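Local coordinates for protein RV1873 (Mycobacterium tuberculosis, PDB 2JEK) that is of unknown function but belongs to the DUF1810 family and folds as an all-helical right-handed superhelix, at residues V123-A127 with K128-G132; Q89-I93 with E94-G98; A18-Y21 with R22-E26. One frame throughout, in Å; residues are numbered along the deposited sequence.

Interaction 1: residues V123-A127 with K128-G132; sequences VALLA and KYYGG. With SO4 (sulfate ion), chain B.
Leu126 O is gripped by two backbone donors, Tyr130 N and Gly132 N, each 2.9 Å away and reaching it from opposite faces of the carbonyl plane. Gly131 and Gly132, both at positive phi, carry the chain round so that Gly132 N returns to Leu126 O, six residues back. Just before this turn, Lys128 N donates to Ala124 O and Tyr129 N to Leu125 O, both as ordinary helical bonds.

The side-chain donors find their partners outside the two segments. Lys128, extended along its whole length, brings NZ to 2.9 Å from sulfate O2 and makes a weak bond to sulfate O4; Asn86 O and Val88 O also accept from this ammonium. The tyrosine hydroxyls pair with the backbone, Tyr129 OH with Val85 O and Tyr130 OH with Asp102 O.

Between these polar ends lies carbon. With chi1 at -161°, Leu125 CD2 touches both rings, 3.7 Å from Tyr130 CE2 at that ring's edge and 3.8 Å from Tyr129 CD2. Leu126 CD2 crosses to within 3.9 Å of Tyr130 CD2.

The carbonyls of Ala124, Leu125 and Leu126 are thus met within the turn, while Lys128, Tyr129 and Tyr130 tie the end of helix 120-129 and the turn after it to neighbouring backbone and, through the ammonium, offer positive charge to an anion.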
ATOM      1  N   VAL A 123      -1.492  10.661  -2.471  1.00  9.32           N
ATOM      2  CA  VAL A 123      -0.907  11.898  -1.968  1.00  9.66           C
ATOM      3  C   VAL A 123      -1.789  12.500  -0.878  1.00  9.72           C
ATOM      4  O   VAL A 123      -1.275  13.010   0.119  1.00  9.01           O
ATOM      5  CB  VAL A 123      -0.634  12.906  -3.107  1.00 10.02           C
ATOM      6  CG1 VAL A 123       0.058  14.133  -2.547  1.00 12.00           C
ATOM      7  CG2 VAL A 123       0.261  12.274  -4.150  1.00 12.30           C
ATOM      8  N   ALA A 124      -3.106  12.410  -1.041  1.00  9.22           N
ATOM      9  CA  ALA A 124      -4.041  12.880  -0.015  1.00  9.44           C
ATOM     10  C   ALA A 124      -3.820  12.154   1.310  1.00  9.00           C
ATOM     11  O   ALA A 124      -3.889  12.767   2.383  1.00  9.05           O
ATOM     12  CB  ALA A 124      -5.484  12.724  -0.469  1.00  9.94           C
ATOM     13  N   LEU A 125      -3.548  10.849   1.242  1.00  7.88           N
ATOM     14  CA  LEU A 125      -3.323  10.074   2.468  1.00  8.63           C
ATOM     15  C   LEU A 125      -2.042  10.577   3.147  1.00  8.03           C
ATOM     16  O   LEU A 125      -2.022  10.816   4.364  1.00  8.44           O
ATOM     17  CB  LEU A 125      -3.277   8.566   2.178  1.00  8.12           C
ATOM     18  CG  LEU A 125      -3.505   7.645   3.387  1.00  8.18           C
ATOM     19  CD1 LEU A 125      -4.030   6.303   2.910  1.00  8.47           C
ATOM     20  CD2 LEU A 125      -2.223   7.449   4.206  1.00  9.57           C
ATOM     21  N   LEU A 126      -0.980  10.761   2.367  1.00  7.59           N
ATOM     22  CA  LEU A 126       0.271  11.298   2.918  1.00  8.18           C
ATOM     23  C   LEU A 126       0.082  12.687   3.525  1.00  8.46           C
ATOM     24  O   LEU A 126       0.638  13.001   4.589  1.00  8.57           O
ATOM     25  CB  LEU A 126       1.375  11.313   1.854  1.00  8.30           C
ATOM     26  CG  LEU A 126       1.857   9.926   1.396  1.00  8.21           C
ATOM     27  CD1 LEU A 126       2.776  10.008   0.184  1.00  9.98           C
ATOM     28  CD2 LEU A 126       2.551   9.148   2.524  1.00 10.19           C
ATOM     29  N   ALA A 127      -0.729  13.514   2.861  1.00  7.91           N
ATOM     30  CA  ALA A 127      -0.991  14.874   3.342  1.00  9.16           C
ATOM     31  C   ALA A 127      -1.766  14.845   4.656  1.00 10.02           C
ATOM     32  O   ALA A 127      -1.465  15.599   5.586  1.00 10.32           O
ATOM     33  CB  ALA A 127      -1.753  15.670   2.284  1.00  9.39           C
ATOM     34  N   LYS A 128      -2.765  13.972   4.741  1.00  9.90           N
ATOM     35  CA  LYS A 128      -3.648  13.942   5.904  1.00 10.71           C
ATOM     36  C   LYS A 128      -2.966  13.341   7.125  1.00 11.10           C
ATOM     37  O   LYS A 128      -3.134  13.822   8.259  1.00 11.14           O
ATOM     38  CB  LYS A 128      -4.929  13.153   5.590  1.00 10.23           C
ATOM     39  CG  LYS A 128      -5.870  13.043   6.788  1.00 10.97           C
ATOM     40  CD  LYS A 128      -7.233  12.541   6.382  1.00 12.51           C
ATOM     41  CE  LYS A 128      -8.109  12.263   7.598  1.00 13.36           C
ATOM     42  NZ  LYS A 128      -9.495  11.890   7.211  1.00 14.13           N
ATOM     43  N   TYR A 129      -2.200  12.282   6.893  1.00 10.01           N
ATOM     44  CA  TYR A 129      -1.725  11.440   7.989  1.00  9.50           C
ATOM     45  C   TYR A 129      -0.227  11.488   8.273  1.00 10.09           C
ATOM     46  O   TYR A 129       0.197  11.056   9.356  1.00 11.46           O
ATOM     47  CB  TYR A 129      -2.107   9.993   7.717  1.00  9.13           C
ATOM     48  CG  TYR A 129      -3.567   9.717   7.837  1.00  9.13           C
ATOM     49  CD1 TYR A 129      -4.182   9.668   9.093  1.00  9.09           C
ATOM     50  CD2 TYR A 129      -4.337   9.447   6.704  1.00  7.96           C
ATOM     51  CE1 TYR A 129      -5.524   9.391   9.215  1.00  9.21           C
ATOM     52  CE2 TYR A 129      -5.694   9.163   6.812  1.00  8.66           C
ATOM     53  CZ  TYR A 129      -6.286   9.137   8.075  1.00  8.57           C
ATOM     54  OH  TYR A 129      -7.614   8.842   8.179  1.00 11.24           O
ATOM     55  N   TYR A 130       0.562  11.989   7.323  1.00  9.29           N
ATOM     56  CA  TYR A 130       2.028  11.975   7.443  1.00  9.12           C
ATOM     57  C   TYR A 130       2.628  13.361   7.219  1.00  9.51           C
ATOM     58  O   TYR A 130       3.791  13.480   6.850  1.00 10.39           O
ATOM     59  CB  TYR A 130       2.663  10.977   6.461  1.00  9.88           C
ATOM     60  CG  TYR A 130       2.266   9.536   6.727  1.00  7.64           C
ATOM     61  CD1 TYR A 130       3.007   8.743   7.600  1.00  9.72           C
ATOM     62  CD2 TYR A 130       1.131   8.991   6.136  1.00  8.53           C
ATOM     63  CE1 TYR A 130       2.624   7.417   7.861  1.00  9.29           C
ATOM     64  CE2 TYR A 130       0.734   7.685   6.387  1.00  8.04           C
ATOM     65  CZ  TYR A 130       1.489   6.896   7.243  1.00  8.11           C
ATOM     66  OH  TYR A 130       1.060   5.609   7.459  1.00  7.67           O
ATOM     67  N   GLY A 131       1.806  14.392   7.394  1.00 10.47           N
ATOM     68  CA  GLY A 131       2.264  15.783   7.216  1.00 12.00           C
ATOM     69  C   GLY A 131       2.811  16.094   5.828  1.00 11.39           C
ATOM     70  O   GLY A 131       3.657  16.973   5.668  1.00 11.45           O
ATOM     71  N   GLY A 132       2.331  15.363   4.817  1.00 11.17           N
ATOM     72  CA  GLY A 132       2.797  15.532   3.449  1.00 11.10           C
ATOM     73  C   GLY A 132       4.140  14.889   3.163  1.00 12.57           C
ATOM     74  O   GLY A 132       4.690  15.051   2.062  1.00 14.21           O
TER
HETATM   75  S   SO4 B1146     -11.134  14.661   5.622  0.80 22.74           S
HETATM   76  O1  SO4 B1146     -12.188  15.665   5.750  0.80 23.04           O
HETATM   77  O2  SO4 B1146     -10.339  14.612   6.845  0.80 22.98           O
HETATM   78  O3  SO4 B1146     -10.292  14.958   4.468  0.80 25.85           O
HETATM   79  O4  SO4 B1146     -11.780  13.358   5.445  0.80 26.10           O

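Interaction 2: residues Q89-I93 with E94-G98; sequences QGRSI and EEIFG. With SO4 (sulfate ion), chain B.
Glu95 OE1 is held by several groups at the start of the short helix 93-96. Ser92 N donates to it over 2.9 Å in a fairly straight bond (161° at the hydrogen), using the anti lone pair of the carboxylate oxygen. Water 1 donates to Glu95 OE1 as well and spans to Gly90 O, while Ser92 OG lies 3.4 Å from Glu95 OE1, at best a weak bond. With CG beside its own backbone N (chi1 -71°) and the chain extended beyond, Glu95 folds back over the residues that precede the helix. A serine three residues before a glutamate whose carboxylate takes the serine N-H recalls one half of a capping box. In place of the other half, Glu95 N turns to Ser92 O at 3.0 Å, approaching from well above the carbonyl plane.

Glu94 bends at chi2 (95°), bringing OE1 back beside Ser92, and water 2 bridges Ser92 OG and Glu94 OE1. The turn is completed by Phe97 N, which meets Ile93 O at 2.8 Å, nearly linear; the bonds of Ile96 N to Ser92 O and Ile93 O are weak. On the buried side Ile93 CD1 touches the edge of the Phe97 ring, 3.7 Å from Phe97 CD2, and Ile96 CD1 more loosely. Far from this turn, Gln89 NE2 donates to sulfate O4 at 2.6 Å.

The polar grip faces outward, whereas Ile93 and Phe97 press on Val85 of helix 74-87 and Leu105 of helix 101-115. Ile93 and Ile96 also meet Tyr129 of helix 120-129, so the short helix is wedged among three longer ones.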
ATOM      1  N   GLN A  89     -12.251   9.469  10.361  1.00 15.23           N
ATOM      2  CA  GLN A  89     -12.179  10.763  11.038  1.00 16.78           C
ATOM      3  C   GLN A  89     -11.752  10.625  12.485  1.00 17.51           C
ATOM      4  O   GLN A  89     -12.159   9.685  13.171  1.00 18.16           O
ATOM      5  CB  GLN A  89     -13.539  11.470  11.014  1.00 16.92           C
ATOM      6  CG  GLN A  89     -14.061  11.761   9.637  1.00 17.38           C
ATOM      7  CD  GLN A  89     -13.187  12.730   8.862  1.00 23.67           C
ATOM      8  OE1 GLN A  89     -12.675  13.712   9.412  1.00 26.08           O
ATOM      9  NE2 GLN A  89     -13.013  12.460   7.572  1.00 26.24           N
ATOM     10  N   GLY A  90     -10.934  11.570  12.931  1.00 17.79           N
ATOM     11  CA  GLY A  90     -10.571  11.689  14.339  1.00 18.54           C
ATOM     12  C   GLY A  90      -9.466  10.786  14.836  1.00 19.34           C
ATOM     13  O   GLY A  90      -9.107  10.838  16.015  1.00 19.88           O
ATOM     14  N   ARG A  91      -8.912   9.963  13.950  1.00 19.41           N
ATOM     15  CA  ARG A  91      -7.874   9.019  14.352  1.00 19.27           C
ATOM     16  C   ARG A  91      -6.550   9.306  13.664  1.00 18.17           C
ATOM     17  O   ARG A  91      -6.520   9.604  12.465  1.00 17.95           O
ATOM     18  CB  ARG A  91      -8.313   7.584  14.066  1.00 19.38           C
ATOM     19  CG  ARG A  91      -9.442   7.084  14.952  1.00 22.58           C
ATOM     20  CD  ARG A  91      -9.647   5.597  14.758  1.00 27.40           C
ATOM     21  NE  ARG A  91     -10.968   5.168  15.209  1.00 31.67           N
ATOM     22  CZ  ARG A  91     -11.327   3.898  15.375  1.00 36.19           C
ATOM     23  NH1 ARG A  91     -10.458   2.919  15.138  1.00 37.33           N
ATOM     24  NH2 ARG A  91     -12.555   3.607  15.796  1.00 36.65           N
ATOM     25  N   SER A  92      -5.458   9.219  14.421  1.00 17.48           N
ATOM     26  CA  SER A  92      -4.129   9.314  13.845  1.00 16.97           C
ATOM     27  C   SER A  92      -3.856   7.999  13.130  1.00 15.08           C
ATOM     28  O   SER A  92      -4.518   6.987  13.381  1.00 13.56           O
ATOM     29  CB  SER A  92      -3.073   9.554  14.921  1.00 18.16           C
ATOM     30  OG  SER A  92      -2.906   8.392  15.718  1.00 21.41           O
ATOM     31  N   ILE A  93      -2.875   8.005  12.238  1.00 13.59           N
ATOM     32  CA  ILE A  93      -2.639   6.817  11.443  1.00 12.83           C
ATOM     33  C   ILE A  93      -2.200   5.638  12.319  1.00 13.56           C
ATOM     34  O   ILE A  93      -2.498   4.490  11.996  1.00 13.68           O
ATOM     35  CB  ILE A  93      -1.644   7.097  10.293  1.00 11.81           C
ATOM     36  CG1 ILE A  93      -1.793   6.054   9.164  1.00 11.21           C
ATOM     37  CG2 ILE A  93      -0.222   7.225  10.814  1.00 12.62           C
ATOM     38  CD1 ILE A  93      -3.174   5.997   8.519  1.00 10.66           C
ATOM     39  N   GLU A  94      -1.534   5.925  13.443  1.00 13.40           N
ATOM     40  CA  GLU A  94      -1.063   4.866  14.350  1.00 15.46           C
ATOM     41  C   GLU A  94      -2.202   4.226  15.130  1.00 15.19           C
ATOM     42  O   GLU A  94      -2.053   3.127  15.674  1.00 15.49           O
ATOM     43  CB  GLU A  94       0.013   5.381  15.311  1.00 15.85           C
ATOM     44  CG  GLU A  94       1.248   5.953  14.629  1.00 21.78           C
ATOM     45  CD  GLU A  94       1.190   7.469  14.455  1.00 28.42           C
ATOM     46  OE1 GLU A  94       0.073   8.050  14.433  1.00 25.43           O
ATOM     47  OE2 GLU A  94       2.275   8.080  14.332  1.00 29.39           O
ATOM     48  N   GLU A  95      -3.343   4.907  15.166  1.00 14.29           N
ATOM     49  CA  GLU A  95      -4.549   4.342  15.757  1.00 15.46           C
ATOM     50  C   GLU A  95      -5.271   3.403  14.790  1.00 15.14           C
ATOM     51  O   GLU A  95      -5.984   2.496  15.217  1.00 16.87           O
ATOM     52  CB  GLU A  95      -5.478   5.458  16.244  1.00 15.25           C
ATOM     53  CG  GLU A  95      -4.918   6.172  17.478  1.00 16.02           C
ATOM     54  CD  GLU A  95      -5.736   7.369  17.924  1.00 18.09           C
ATOM     55  OE1 GLU A  95      -6.000   8.272  17.106  1.00 18.36           O
ATOM     56  OE2 GLU A  95      -6.069   7.428  19.123  1.00 22.75           O
ATOM     57  N   ILE A  96      -5.073   3.615  13.487  1.00 12.70           N
ATOM     58  CA  ILE A  96      -5.700   2.772  12.469  1.00 11.89           C
ATOM     59  C   ILE A  96      -4.783   1.589  12.136  1.00 11.23           C
ATOM     60  O   ILE A  96      -5.244   0.440  12.040  1.00 12.42           O
ATOM     61  CB  ILE A  96      -6.008   3.577  11.169  1.00 10.77           C
ATOM     62  CG1 ILE A  96      -6.884   4.802  11.483  1.00 11.42           C
ATOM     63  CG2 ILE A  96      -6.691   2.672  10.128  1.00 11.19           C
ATOM     64  CD1 ILE A  96      -6.965   5.822  10.346  1.00 12.68           C
ATOM     65  N   PHE A  97      -3.497   1.898  11.964  1.00 10.34           N
ATOM     66  CA  PHE A  97      -2.458   0.920  11.634  1.00 11.28           C
ATOM     67  C   PHE A  97      -1.400   0.961  12.728  1.00 13.42           C
ATOM     68  O   PHE A  97      -0.583   1.880  12.764  1.00 15.18           O
ATOM     69  CB  PHE A  97      -1.775   1.272  10.304  1.00 10.56           C
ATOM     70  CG  PHE A  97      -2.666   1.164   9.113  1.00  8.07           C
ATOM     71  CD1 PHE A  97      -2.761  -0.022   8.392  1.00  9.32           C
ATOM     72  CD2 PHE A  97      -3.406   2.260   8.708  1.00  8.80           C
ATOM     73  CE1 PHE A  97      -3.597  -0.110   7.291  1.00 10.45           C
ATOM     74  CE2 PHE A  97      -4.226   2.180   7.609  1.00  8.94           C
ATOM     75  CZ  PHE A  97      -4.328   1.001   6.900  1.00  8.52           C
ATOM     76  N   GLY A  98      -1.400  -0.033  13.608  1.00 15.24           N
ATOM     77  CA  GLY A  98      -0.391  -0.057  14.669  1.00 16.10           C
ATOM     78  C   GLY A  98       1.001  -0.191  14.069  1.00 16.13           C
ATOM     79  O   GLY A  98       1.160  -0.867  13.048  1.00 15.74           O
TER
HETATM   80  S   SO4 B1146     -11.134  14.661   5.622  0.80 22.74           S
HETATM   81  O1  SO4 B1146     -12.188  15.665   5.750  0.80 23.04           O
HETATM   82  O2  SO4 B1146     -10.339  14.612   6.845  0.80 22.98           O
HETATM   83  O3  SO4 B1146     -10.292  14.958   4.468  0.80 25.85           O
HETATM   84  O4  SO4 B1146     -11.780  13.358   5.445  0.80 26.10           O
HETATM   85  O   HOH W   1      -7.046  10.819  18.045  1.00 36.18           O
HETATM   86  O   HOH W   2      -0.871   8.630  17.337  1.00 38.80           O

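Interaction 3: residues A18-Y21 with R22-E26; sequences APVY and RSVVE
Ser23 OG donates to Val20 O at 2.6 Å, and Val24 N reaches the same carbonyl at 3.0 Å. One backbone oxygen therefore takes a hydroxyl and an amide together. The chi1 of Ser23, 68°, turns the hydroxyl back toward the start of the helix, and this short bond fixes its rotation. Next along, Val25 N donates to Tyr21 O at 3.0 Å in an almost straight bond (172° at the hydrogen). On the solvent side Arg22 and Glu26, one turn apart, form a salt bridge: Glu26 OE2 lies 2.8 Å from Arg22 NE and is shared with Arg22 NH2, although both hydrogen bonds are bent and weak.

Amides at the very start of the helix are served by water. Water 3 accepts from Arg22 N while donating to Ala18 O, and water 4 accepts from Ser23 N at 2.9 Å and gives a weak bond to Pro19 O.

Packing follows on the buried flank. The Tyr21 ring, swung away from its backbone N (chi1 -166°), receives Val25 CG2 over one face, 3.4 Å from Tyr21 CE2. Val20 CG2 and Val24 CG2 meet more loosely at 4.1 Å. Beyond the segment, Tyr21 OH is bonded to Glu80 and its ring takes part in a cation-pi contact with Arg77, both of helix 74-87.

This is the first turn of helix 21-29, with Val20 in the N-cap position: lacking a polar side chain there, the turn has bridging waters on two of its leading N-H groups.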
ATOM      1  N   ALA A  18      -7.445 -13.046  -1.765  1.00  9.36           N
ATOM      2  CA  ALA A  18      -8.750 -13.712  -1.860  1.00 10.57           C
ATOM      3  C   ALA A  18      -9.369 -14.135  -0.525  1.00 11.19           C
ATOM      4  O   ALA A  18     -10.510 -13.762  -0.266  1.00 11.85           O
ATOM      5  CB  ALA A  18      -8.721 -14.878  -2.840  1.00 11.43           C
ATOM      6  N   PRO A  19      -8.617 -14.878   0.322  1.00 11.52           N
ATOM      7  CA  PRO A  19      -9.228 -15.360   1.582  1.00 11.76           C
ATOM      8  C   PRO A  19      -9.543 -14.281   2.602  1.00 12.14           C
ATOM      9  O   PRO A  19     -10.298 -14.544   3.558  1.00 13.24           O
ATOM     10  CB  PRO A  19      -8.155 -16.293   2.172  1.00 11.98           C
ATOM     11  CG  PRO A  19      -7.226 -16.590   1.043  1.00 13.44           C
ATOM     12  CD  PRO A  19      -7.233 -15.366   0.182  1.00 12.14           C
ATOM     13  N   VAL A  20      -8.965 -13.095   2.434  1.00 10.54           N
ATOM     14  CA  VAL A  20      -9.077 -12.062   3.469  1.00 10.79           C
ATOM     15  C   VAL A  20      -9.681 -10.724   3.024  1.00 10.03           C
ATOM     16  O   VAL A  20      -9.923  -9.860   3.861  1.00  9.09           O
ATOM     17  CB  VAL A  20      -7.718 -11.771   4.144  1.00 12.45           C
ATOM     18  CG1 VAL A  20      -7.152 -13.041   4.806  1.00 13.81           C
ATOM     19  CG2 VAL A  20      -6.736 -11.179   3.140  1.00 12.40           C
ATOM     20  N   TYR A  21      -9.920 -10.541   1.725  1.00  9.08           N
ATOM     21  CA  TYR A  21     -10.223  -9.193   1.251  1.00  8.98           C
ATOM     22  C   TYR A  21     -11.480  -8.582   1.868  1.00  8.61           C
ATOM     23  O   TYR A  21     -11.507  -7.383   2.174  1.00  8.61           O
ATOM     24  CB  TYR A  21     -10.241  -9.083  -0.287  1.00  9.75           C
ATOM     25  CG  TYR A  21     -10.218  -7.632  -0.715  1.00  8.69           C
ATOM     26  CD1 TYR A  21      -9.094  -6.834  -0.466  1.00  9.46           C
ATOM     27  CD2 TYR A  21     -11.340  -7.037  -1.295  1.00  9.23           C
ATOM     28  CE1 TYR A  21      -9.077  -5.500  -0.823  1.00  8.68           C
ATOM     29  CE2 TYR A  21     -11.329  -5.687  -1.661  1.00  9.39           C
ATOM     30  CZ  TYR A  21     -10.197  -4.932  -1.408  1.00  8.38           C
ATOM     31  OH  TYR A  21     -10.160  -3.602  -1.748  1.00 11.61           O
ATOM     32  N   ARG A  22     -12.518  -9.393   2.058  1.00  8.82           N
ATOM     33  CA  ARG A  22     -13.715  -8.832   2.682  1.00  8.51           C
ATOM     34  C   ARG A  22     -13.394  -8.343   4.095  1.00  8.23           C
ATOM     35  O   ARG A  22     -13.858  -7.280   4.494  1.00  8.86           O
ATOM     36  CB  ARG A  22     -14.885  -9.820   2.710  1.00  9.35           C
ATOM     37  CG  ARG A  22     -16.169  -9.241   3.335  1.00 10.48           C
ATOM     38  CD  ARG A  22     -16.749  -8.135   2.469  1.00 14.93           C
ATOM     39  NE  ARG A  22     -17.931  -7.505   3.057  1.00 18.23           N
ATOM     40  CZ  ARG A  22     -18.759  -6.713   2.385  1.00 27.59           C
ATOM     41  NH1 ARG A  22     -18.539  -6.459   1.098  1.00 29.64           N
ATOM     42  NH2 ARG A  22     -19.810  -6.176   2.996  1.00 30.73           N
ATOM     43  N   SER A  23     -12.569  -9.085   4.834  1.00  8.29           N
ATOM     44  CA  SER A  23     -12.224  -8.652   6.189  1.00  9.02           C
ATOM     45  C   SER A  23     -11.381  -7.373   6.148  1.00  9.03           C
ATOM     46  O   SER A  23     -11.504  -6.509   7.008  1.00 10.04           O
ATOM     47  CB  SER A  23     -11.516  -9.773   6.959  1.00  9.60           C
ATOM     48  OG  SER A  23     -10.235 -10.071   6.441  1.00 12.93           O
ATOM     49  N   VAL A  24     -10.524  -7.257   5.137  1.00  8.09           N
ATOM     50  CA  VAL A  24      -9.739  -6.042   4.943  1.00  8.47           C
ATOM     51  C   VAL A  24     -10.648  -4.832   4.800  1.00  9.00           C
ATOM     52  O   VAL A  24     -10.486  -3.827   5.507  1.00  8.99           O
ATOM     53  CB  VAL A  24      -8.860  -6.161   3.688  1.00  8.28           C
ATOM     54  CG1 VAL A  24      -8.164  -4.819   3.377  1.00  9.01           C
ATOM     55  CG2 VAL A  24      -7.843  -7.262   3.870  1.00  8.97           C
ATOM     56  N   VAL A  25     -11.602  -4.940   3.878  1.00  9.24           N
ATOM     57  CA  VAL A  25     -12.583  -3.888   3.620  1.00 11.19           C
ATOM     58  C   VAL A  25     -13.366  -3.539   4.885  1.00 10.99           C
ATOM     59  O   VAL A  25     -13.522  -2.356   5.209  1.00 10.91           O
ATOM     60  CB  VAL A  25     -13.509  -4.276   2.428  1.00 11.31           C
ATOM     61  CG1 VAL A  25     -14.725  -3.370   2.330  1.00 13.90           C
ATOM     62  CG2 VAL A  25     -12.709  -4.223   1.125  1.00 13.91           C
ATOM     63  N   GLU A  26     -13.799  -4.558   5.626  1.00 11.17           N
ATOM     64  CA  GLU A  26     -14.567  -4.305   6.842  1.00 11.31           C
ATOM     65  C   GLU A  26     -13.720  -3.604   7.902  1.00 11.15           C
ATOM     66  O   GLU A  26     -14.187  -2.675   8.558  1.00 11.68           O
ATOM     67  CB  GLU A  26     -15.191  -5.595   7.394  1.00 12.00           C
ATOM     68  CG  GLU A  26     -16.128  -6.332   6.411  1.00 14.84           C
ATOM     69  CD  GLU A  26     -17.506  -5.691   6.264  1.00 19.72           C
ATOM     70  OE1 GLU A  26     -17.742  -4.613   6.845  1.00 16.69           O
ATOM     71  OE2 GLU A  26     -18.358  -6.281   5.561  1.00 23.11           O
TER
HETATM   72  O   HOH W   3     -12.640 -12.355   1.354  1.00 16.63           O
HETATM   73  O   HOH W   4     -12.310 -11.962   4.283  1.00 13.64           O

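In the fold
Interactions 1 and 2 adjoin, their centres about 13 Å apart, and share one sulfate, probably from the crystallisation liquor: Lys128 NZ of the first and Gln89 NE2 of the second both donate to it and lie 3.6 Å from each other. Alongside, Tyr130 OH packs 3.4 Å from Ile93 CG1, joining the end of helix 120-129 to helix 93-96. Interaction 3 stands apart, its nearest atoms about 8 Å from interaction 2 and about 12 Å from interaction 1. Helix 74-87 relates all three, since side chains of each segment pair rest on it. No active site is established; the sulfate marks an anion-accepting spot of unknown significance.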